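Local coordinates for glycosyl hydrolase family 2, TIM barrel domain protein (Parabacteroides merdae ATCC 43184, PDB 6DXU), which probably hydrolyses beta-glucuronides in the human gut, as a bacterial beta-glucuronidase of glycoside hydrolase family 2, at residues N105-L110 / I142-K147; M358-I363 / L381-W386. All coordinates share one frame; numbering follows the deposited sequence.

Interaction 1: residues N105-L110 / I142-K147; sequences NGRIVL and ITDAVK
The guanidinium of Arg-107 lies flat over Thr-143, whose CB stands 3.7 Å above one face, displaced toward the rim; OG1 of the threonine is over that same face. From there Thr-143 OG1 cannot serve the arginine well: it is 3.4 Å from Arg-107 NE, at a poor angle for a hydrogen bond. Asp-144 OD1 stays oblique to the guanidinium, 4.1 Å from Arg-107 NH2 and beyond salt-bridge range. The guanidinium finds its salt bridge instead with Asp-141, just before 142-147, and the same carboxylate also bonds Thr-143 OG1. A bend at both chi2 and chi3 of Arg-107 folds the chain back over the threonine. Thr-143 OG1 in turn accepts the N-H of Ile-108, N to OG1 2.9 Å and almost straight at 170°, while Ile-142 N, at the N-cap position of helix 143-150, donates to Ile-108 O at 2.8 Å. Ile-142 crosses Ile-108 at about a right angle, CG1 to CG2 at 3.7 Å, and lays its CG2 against Leu-110 CD1. Strand 107-112 of the sugar-binding domain thus grips the helix start by two bonds to Ile-108. OG1 probably gives its own proton to the Asp-141 carboxylate, which would also offset the buried arginine's charge.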
ATOM      1  N   ASN D 105     -27.559  -6.889 -26.198  1.00 22.30           N
ATOM      2  CA  ASN D 105     -26.531  -6.057 -25.576  1.00 21.80           C
ATOM      3  C   ASN D 105     -26.788  -5.900 -24.076  1.00 20.12           C
ATOM      4  O   ASN D 105     -26.528  -4.850 -23.487  1.00 23.99           O
ATOM      5  CB  ASN D 105     -26.430  -4.685 -26.254  1.00 21.74           C
ATOM      6  CG  ASN D 105     -25.071  -4.037 -26.043  1.00 35.70           C
ATOM      7  OD1 ASN D 105     -24.057  -4.729 -25.926  1.00 34.95           O
ATOM      8  ND2 ASN D 105     -25.042  -2.708 -25.977  1.00 32.82           N
ATOM      9  N   GLY D 106     -27.292  -6.952 -23.446  1.00 18.69           N
ATOM     10  CA  GLY D 106     -27.718  -6.851 -22.066  1.00 21.85           C
ATOM     11  C   GLY D 106     -26.579  -6.987 -21.064  1.00 25.29           C
ATOM     12  O   GLY D 106     -25.426  -7.265 -21.399  1.00 22.49           O
ATOM     13  N   ARG D 107     -26.938  -6.811 -19.794  1.00 21.26           N
ATOM     14  CA  ARG D 107     -26.004  -6.878 -18.684  1.00 20.94           C
ATOM     15  C   ARG D 107     -26.243  -8.153 -17.901  1.00 20.61           C
ATOM     16  O   ARG D 107     -27.373  -8.654 -17.832  1.00 19.93           O
ATOM     17  CB  ARG D 107     -26.158  -5.676 -17.735  1.00 21.08           C
ATOM     18  CG  ARG D 107     -26.213  -4.323 -18.424  1.00 25.93           C
ATOM     19  CD  ARG D 107     -24.979  -4.050 -19.263  1.00 25.35           C
ATOM     20  NE  ARG D 107     -23.766  -3.882 -18.461  1.00 22.98           N
ATOM     21  CZ  ARG D 107     -22.586  -3.539 -18.967  1.00 28.35           C
ATOM     22  NH1 ARG D 107     -22.462  -3.336 -20.273  1.00 30.20           N
ATOM     23  NH2 ARG D 107     -21.529  -3.402 -18.176  1.00 24.60           N
ATOM     24  N   ILE D 108     -25.166  -8.649 -17.288  1.00 19.02           N
ATOM     25  CA  ILE D 108     -25.197  -9.817 -16.414  1.00 18.73           C
ATOM     26  C   ILE D 108     -24.815  -9.337 -15.023  1.00 20.65           C
ATOM     27  O   ILE D 108     -23.676  -8.885 -14.811  1.00 20.69           O
ATOM     28  CB  ILE D 108     -24.200 -10.894 -16.880  1.00 25.21           C
ATOM     29  CG1 ILE D 108     -24.375 -11.204 -18.362  1.00 32.33           C
ATOM     30  CG2 ILE D 108     -24.358 -12.162 -16.058  1.00 30.17           C
ATOM     31  CD1 ILE D 108     -23.144 -11.882 -18.968  1.00 29.78           C
ATOM     32  N   VAL D 109     -25.731  -9.458 -14.068  1.00 20.12           N
ATOM     33  CA  VAL D 109     -25.486  -8.969 -12.719  1.00 18.97           C
ATOM     34  C   VAL D 109     -25.661 -10.125 -11.743  1.00 19.96           C
ATOM     35  O   VAL D 109     -26.646 -10.871 -11.820  1.00 21.56           O
ATOM     36  CB  VAL D 109     -26.413  -7.793 -12.359  1.00 19.02           C
ATOM     37  CG1 VAL D 109     -26.241  -7.407 -10.910  1.00 21.72           C
ATOM     38  CG2 VAL D 109     -26.127  -6.594 -13.265  1.00 19.19           C
ATOM     39  N   LEU D 110     -24.715 -10.259 -10.819  1.00 16.18           N
ATOM     40  CA  LEU D 110     -24.855 -11.162  -9.685  1.00 18.98           C
ATOM     41  C   LEU D 110     -25.422 -10.362  -8.527  1.00 20.14           C
ATOM     42  O   LEU D 110     -24.826  -9.368  -8.110  1.00 19.78           O
ATOM     43  CB  LEU D 110     -23.514 -11.772  -9.286  1.00 18.59           C
ATOM     44  CG  LEU D 110     -22.802 -12.674 -10.290  1.00 19.94           C
ATOM     45  CD1 LEU D 110     -21.389 -13.017  -9.762  1.00 20.69           C
ATOM     46  CD2 LEU D 110     -23.612 -13.921 -10.574  1.00 22.67           C
ATOM     47  N   ILE D 142     -21.036  -8.340 -13.928  1.00 17.06           N
ATOM     48  CA  ILE D 142     -19.913  -9.136 -14.418  1.00 16.81           C
ATOM     49  C   ILE D 142     -19.867  -9.175 -15.937  1.00 18.98           C
ATOM     50  O   ILE D 142     -19.109  -9.971 -16.511  1.00 21.27           O
ATOM     51  CB  ILE D 142     -19.936 -10.560 -13.837  1.00 14.87           C
ATOM     52  CG1 ILE D 142     -21.217 -11.295 -14.278  1.00 18.06           C
ATOM     53  CG2 ILE D 142     -19.825 -10.494 -12.334  1.00 19.92           C
ATOM     54  CD1 ILE D 142     -21.229 -12.822 -13.941  1.00 21.48           C
ATOM     55  N   THR D 143     -20.623  -8.297 -16.604  1.00 19.27           N
ATOM     56  CA  THR D 143     -20.686  -8.310 -18.065  1.00 20.62           C
ATOM     57  C   THR D 143     -19.296  -8.255 -18.689  1.00 19.46           C
ATOM     58  O   THR D 143     -18.968  -9.062 -19.566  1.00 19.65           O
ATOM     59  CB  THR D 143     -21.535  -7.146 -18.575  1.00 21.24           C
ATOM     60  OG1 THR D 143     -22.793  -7.127 -17.892  1.00 23.38           O
ATOM     61  CG2 THR D 143     -21.767  -7.296 -20.080  1.00 18.88           C
ATOM     62  N   ASP D 144     -18.471  -7.289 -18.268  1.00 19.99           N
ATOM     63  CA  ASP D 144     -17.175  -7.091 -18.923  1.00 19.96           C
ATOM     64  C   ASP D 144     -16.223  -8.250 -18.659  1.00 18.34           C
ATOM     65  O   ASP D 144     -15.507  -8.690 -19.568  1.00 17.61           O
ATOM     66  CB  ASP D 144     -16.546  -5.775 -18.472  1.00 25.34           C
ATOM     67  CG  ASP D 144     -17.290  -4.563 -18.997  1.00 33.85           C
ATOM     68  OD1 ASP D 144     -18.076  -4.711 -19.958  1.00 34.44           O
ATOM     69  OD2 ASP D 144     -17.106  -3.460 -18.439  1.00 43.34           O
ATOM     70  N   ALA D 145     -16.201  -8.767 -17.431  1.00 16.37           N
ATOM     71  CA  ALA D 145     -15.314  -9.891 -17.139  1.00 17.13           C
ATOM     72  C   ALA D 145     -15.727 -11.138 -17.903  1.00 20.63           C
ATOM     73  O   ALA D 145     -14.871 -11.892 -18.383  1.00 17.62           O
ATOM     74  CB  ALA D 145     -15.293 -10.179 -15.639  1.00 21.45           C
ATOM     75  N   VAL D 146     -17.034 -11.386 -18.013  1.00 18.63           N
ATOM     76  CA  VAL D 146     -17.492 -12.536 -18.781  1.00 19.30           C
ATOM     77  C   VAL D 146     -17.039 -12.414 -20.229  1.00 18.90           C
ATOM     78  O   VAL D 146     -16.533 -13.373 -20.824  1.00 20.20           O
ATOM     79  CB  VAL D 146     -19.024 -12.664 -18.688  1.00 20.59           C
ATOM     80  CG1 VAL D 146     -19.531 -13.637 -19.744  1.00 18.45           C
ATOM     81  CG2 VAL D 146     -19.452 -13.066 -17.279  1.00 18.46           C
ATOM     82  N   LYS D 147     -17.228 -11.234 -20.825  1.00 16.93           N
ATOM     83  CA  LYS D 147     -16.798 -11.032 -22.207  1.00 22.44           C
ATOM     84  C   LYS D 147     -15.296 -11.280 -22.357  1.00 19.41           C
ATOM     85  O   LYS D 147     -14.853 -11.971 -23.283  1.00 19.57           O
ATOM     86  CB  LYS D 147     -17.171  -9.621 -22.661  1.00 21.00           C
ATOM     87  CG  LYS D 147     -16.691  -9.279 -24.064  1.00 30.97           C
ATOM     88  CD  LYS D 147     -17.108  -7.853 -24.448  1.00 35.28           C
ATOM     89  CE  LYS D 147     -16.466  -7.418 -25.766  1.00 42.90           C
TER

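Interaction 2: residues M358-I363 / L381-W386; sequences MGVNFI and LGILVW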
ATOM      1  N   MET D 358     -50.129 -16.411  15.410  1.00 20.82           N
ATOM      2  CA  MET D 358     -50.015 -16.261  16.851  1.00 20.66           C
ATOM      3  C   MET D 358     -50.523 -14.916  17.337  1.00 20.46           C
ATOM      4  O   MET D 358     -50.608 -14.709  18.553  1.00 19.81           O
ATOM      5  CB  MET D 358     -48.557 -16.446  17.297  1.00 22.30           C
ATOM      6  CG  MET D 358     -48.381 -16.810  18.770  1.00 20.12           C
ATOM      7  SD  MET D 358     -46.648 -17.001  19.274  1.00 22.95           S
ATOM      8  CE  MET D 358     -46.033 -15.304  19.198  1.00 18.76           C
ATOM      9  N   GLY D 359     -50.849 -14.002  16.424  1.00 23.04           N
ATOM     10  CA  GLY D 359     -51.301 -12.671  16.782  1.00 24.85           C
ATOM     11  C   GLY D 359     -50.241 -11.591  16.761  1.00 24.20           C
ATOM     12  O   GLY D 359     -50.532 -10.458  17.168  1.00 23.97           O
ATOM     13  N   VAL D 360     -49.022 -11.901  16.301  1.00 22.48           N
ATOM     14  CA  VAL D 360     -47.964 -10.895  16.255  1.00 18.79           C
ATOM     15  C   VAL D 360     -48.369  -9.752  15.334  1.00 19.14           C
ATOM     16  O   VAL D 360     -48.867  -9.974  14.222  1.00 19.49           O
ATOM     17  CB  VAL D 360     -46.652 -11.552  15.787  1.00 20.19           C
ATOM     18  CG1 VAL D 360     -45.564 -10.497  15.482  1.00 20.59           C
ATOM     19  CG2 VAL D 360     -46.164 -12.561  16.827  1.00 18.06           C
ATOM     20  N   ASN D 361     -48.131  -8.512  15.776  1.00 19.16           N
ATOM     21  CA  ASN D 361     -48.265  -7.366  14.874  1.00 21.86           C
ATOM     22  C   ASN D 361     -46.999  -6.516  14.806  1.00 20.63           C
ATOM     23  O   ASN D 361     -47.020  -5.435  14.194  1.00 18.65           O
ATOM     24  CB  ASN D 361     -49.477  -6.486  15.243  1.00 22.42           C
ATOM     25  CG  ASN D 361     -49.331  -5.780  16.598  1.00 24.11           C
ATOM     26  OD1 ASN D 361     -48.229  -5.585  17.109  1.00 22.51           O
ATOM     27  ND2 ASN D 361     -50.467  -5.403  17.190  1.00 22.92           N
ATOM     28  N   PHE D 362     -45.903  -6.964  15.417  1.00 19.97           N
ATOM     29  CA  PHE D 362     -44.677  -6.178  15.469  1.00 19.35           C
ATOM     30  C   PHE D 362     -43.500  -7.131  15.590  1.00 21.08           C
ATOM     31  O   PHE D 362     -43.581  -8.132  16.305  1.00 19.28           O
ATOM     32  CB  PHE D 362     -44.695  -5.202  16.654  1.00 21.03           C
ATOM     33  CG  PHE D 362     -43.394  -4.478  16.879  1.00 21.13           C
ATOM     34  CD1 PHE D 362     -42.861  -3.643  15.906  1.00 21.94           C
ATOM     35  CD2 PHE D 362     -42.714  -4.625  18.075  1.00 21.70           C
ATOM     36  CE1 PHE D 362     -41.647  -2.981  16.132  1.00 23.41           C
ATOM     37  CE2 PHE D 362     -41.519  -3.984  18.310  1.00 19.54           C
ATOM     38  CZ  PHE D 362     -40.978  -3.154  17.334  1.00 21.95           C
ATOM     39  N   ILE D 363     -42.402  -6.824  14.904  1.00 21.48           N
ATOM     40  CA  ILE D 363     -41.213  -7.656  15.021  1.00 19.12           C
ATOM     41  C   ILE D 363     -39.979  -6.767  14.969  1.00 22.01           C
ATOM     42  O   ILE D 363     -39.907  -5.814  14.184  1.00 19.27           O
ATOM     43  CB  ILE D 363     -41.170  -8.760  13.933  1.00 19.47           C
ATOM     44  CG1 ILE D 363     -40.035  -9.760  14.214  1.00 20.12           C
ATOM     45  CG2 ILE D 363     -41.050  -8.156  12.526  1.00 18.11           C
ATOM     46  CD1 ILE D 363     -40.070 -11.008  13.327  1.00 20.67           C
ATOM     47  N   LEU D 381     -48.398  -9.540   5.473  1.00 20.62           N
ATOM     48  CA  LEU D 381     -49.112 -10.135   6.595  1.00 22.73           C
ATOM     49  C   LEU D 381     -49.572  -9.117   7.626  1.00 24.46           C
ATOM     50  O   LEU D 381     -50.396  -9.460   8.474  1.00 25.69           O
ATOM     51  CB  LEU D 381     -48.232 -11.179   7.287  1.00 22.41           C
ATOM     52  CG  LEU D 381     -47.926 -12.445   6.479  1.00 22.78           C
ATOM     53  CD1 LEU D 381     -46.824 -13.222   7.170  1.00 26.26           C
ATOM     54  CD2 LEU D 381     -49.179 -13.311   6.340  1.00 24.89           C
ATOM     55  N   GLY D 382     -49.032  -7.903   7.606  1.00 20.77           N
ATOM     56  CA  GLY D 382     -49.406  -6.874   8.559  1.00 21.23           C
ATOM     57  C   GLY D 382     -48.609  -6.912   9.849  1.00 25.06           C
ATOM     58  O   GLY D 382     -49.183  -6.985  10.941  1.00 25.76           O
ATOM     59  N   ILE D 383     -47.282  -6.854   9.745  1.00 18.40           N
ATOM     60  CA  ILE D 383     -46.392  -6.904  10.902  1.00 22.23           C
ATOM     61  C   ILE D 383     -45.469  -5.696  10.816  1.00 23.03           C
ATOM     62  O   ILE D 383     -44.669  -5.599   9.880  1.00 20.60           O
ATOM     63  CB  ILE D 383     -45.575  -8.205  10.951  1.00 22.65           C
ATOM     64  CG1 ILE D 383     -46.509  -9.417  10.996  1.00 26.33           C
ATOM     65  CG2 ILE D 383     -44.598  -8.187  12.146  1.00 18.41           C
ATOM     66  CD1 ILE D 383     -45.758 -10.762  10.896  1.00 27.23           C
ATOM     67  N   LEU D 384     -45.591  -4.769  11.769  1.00 18.34           N
ATOM     68  CA  LEU D 384     -44.702  -3.614  11.821  1.00 19.60           C
ATOM     69  C   LEU D 384     -43.277  -4.060  12.172  1.00 20.08           C
ATOM     70  O   LEU D 384     -43.067  -5.103  12.798  1.00 19.42           O
ATOM     71  CB  LEU D 384     -45.206  -2.597  12.843  1.00 20.44           C
ATOM     72  CG  LEU D 384     -46.558  -1.967  12.480  1.00 20.96           C
ATOM     73  CD1 LEU D 384     -47.244  -1.376  13.710  1.00 23.46           C
ATOM     74  CD2 LEU D 384     -46.364  -0.917  11.399  1.00 21.23           C
ATOM     75  N   VAL D 385     -42.288  -3.251  11.777  1.00 19.70           N
ATOM     76  CA  VAL D 385     -40.894  -3.690  11.793  1.00 16.72           C
ATOM     77  C   VAL D 385     -39.970  -2.653  12.428  1.00 21.76           C
ATOM     78  O   VAL D 385     -40.011  -1.464  12.083  1.00 20.45           O
ATOM     79  CB  VAL D 385     -40.409  -4.021  10.366  1.00 19.53           C
ATOM     80  CG1 VAL D 385     -38.881  -4.146  10.306  1.00 18.63           C
ATOM     81  CG2 VAL D 385     -41.059  -5.305   9.885  1.00 15.95           C
ATOM     82  N   TRP D 386     -39.109  -3.139  13.326  1.00 17.56           N
ATOM     83  CA  TRP D 386     -37.877  -2.494  13.766  1.00 20.37           C
ATOM     84  C   TRP D 386     -36.725  -3.299  13.173  1.00 20.90           C
ATOM     85  O   TRP D 386     -36.647  -4.523  13.373  1.00 18.35           O
ATOM     86  CB  TRP D 386     -37.846  -2.464  15.297  1.00 19.62           C
ATOM     87  CG  TRP D 386     -36.560  -2.173  16.072  1.00 19.29           C
ATOM     88  CD1 TRP D 386     -35.249  -2.408  15.694  1.00 24.75           C
ATOM     89  CD2 TRP D 386     -36.492  -1.644  17.408  1.00 18.06           C
ATOM     90  NE1 TRP D 386     -34.391  -2.036  16.708  1.00 24.58           N
ATOM     91  CE2 TRP D 386     -35.123  -1.571  17.767  1.00 24.85           C
ATOM     92  CE3 TRP D 386     -37.452  -1.224  18.328  1.00 25.19           C
ATOM     93  CZ2 TRP D 386     -34.706  -1.095  19.005  1.00 23.93           C
ATOM     94  CZ3 TRP D 386     -37.030  -0.740  19.553  1.00 22.95           C
ATOM     95  CH2 TRP D 386     -35.677  -0.690  19.885  1.00 22.12           C
TER
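Phe-362 and Ile-363 pair in parallel register with Leu-384 and Val-385, joining the two strands of a beta-alpha-beta unit in the TIM barrel, with helix 372-381 as the crossover. Leu-384 N reaches Asn-361 O at 2.9 Å from above the carbonyl plane, 47° out of it; Ile-363 N meets Leu-384 O at 2.8 Å, nearly end-on to the carbonyl; and Trp-386 N approaches Ile-363 O in the carbonyl plane, the straightest of the three at 169°. Two of these oxygens take a CA-H contact as well, Leu-384 O from Phe-362 CA and Ile-363 O from Val-385 CA. The amide of Asn-361 is satisfied on the neighbouring strand 323-331, OD1 by Arg-328 N and ND2 by Leu-326 O, while Trp-386 NE1 bonds Glu-388. Phe-362 also makes a backbone bond with Thr-330 of strand 323-331, and Val-385 with Ile-423 and Ile-424 of strand 422-429, pairing both outer edges. The Phe-362 ring reaches the partner strand because chi1 of 173° sets CG opposite the backbone N; CD1 lies 3.4 Å from Leu-384 O and CZ 3.8 Å from Trp-386 CB. Replacing Phe-362 by an alanine is likely to open a gap beside Leu-384 CB and Trp-386 CB, where the ring now packs. On the face bearing Ile-363 and Val-385, Ile-363 CG2 sits 3.9 Å from Val-385 CG2.

Overall arrangement
Interactions 1 and 2 each join parts of one domain, and neither bridges the two. Contact 105-110 / 142-147, in the sugar-binding domain, comes first along the chain, and 358-363 / 381-386, in the TIM barrel, follows. Their centres are 39 Å apart and their nearest atoms about 24 Å, so neither touches the other, and they share no sheet. Interaction 1, its centre about 34 Å from the chain centre, sets a short helix against a strand of an antiparallel sheet; interaction 2, only about 13 Å from it, joins adjacent parallel barrel strands. One thus belongs to a peripheral beta domain, the other to the central barrel.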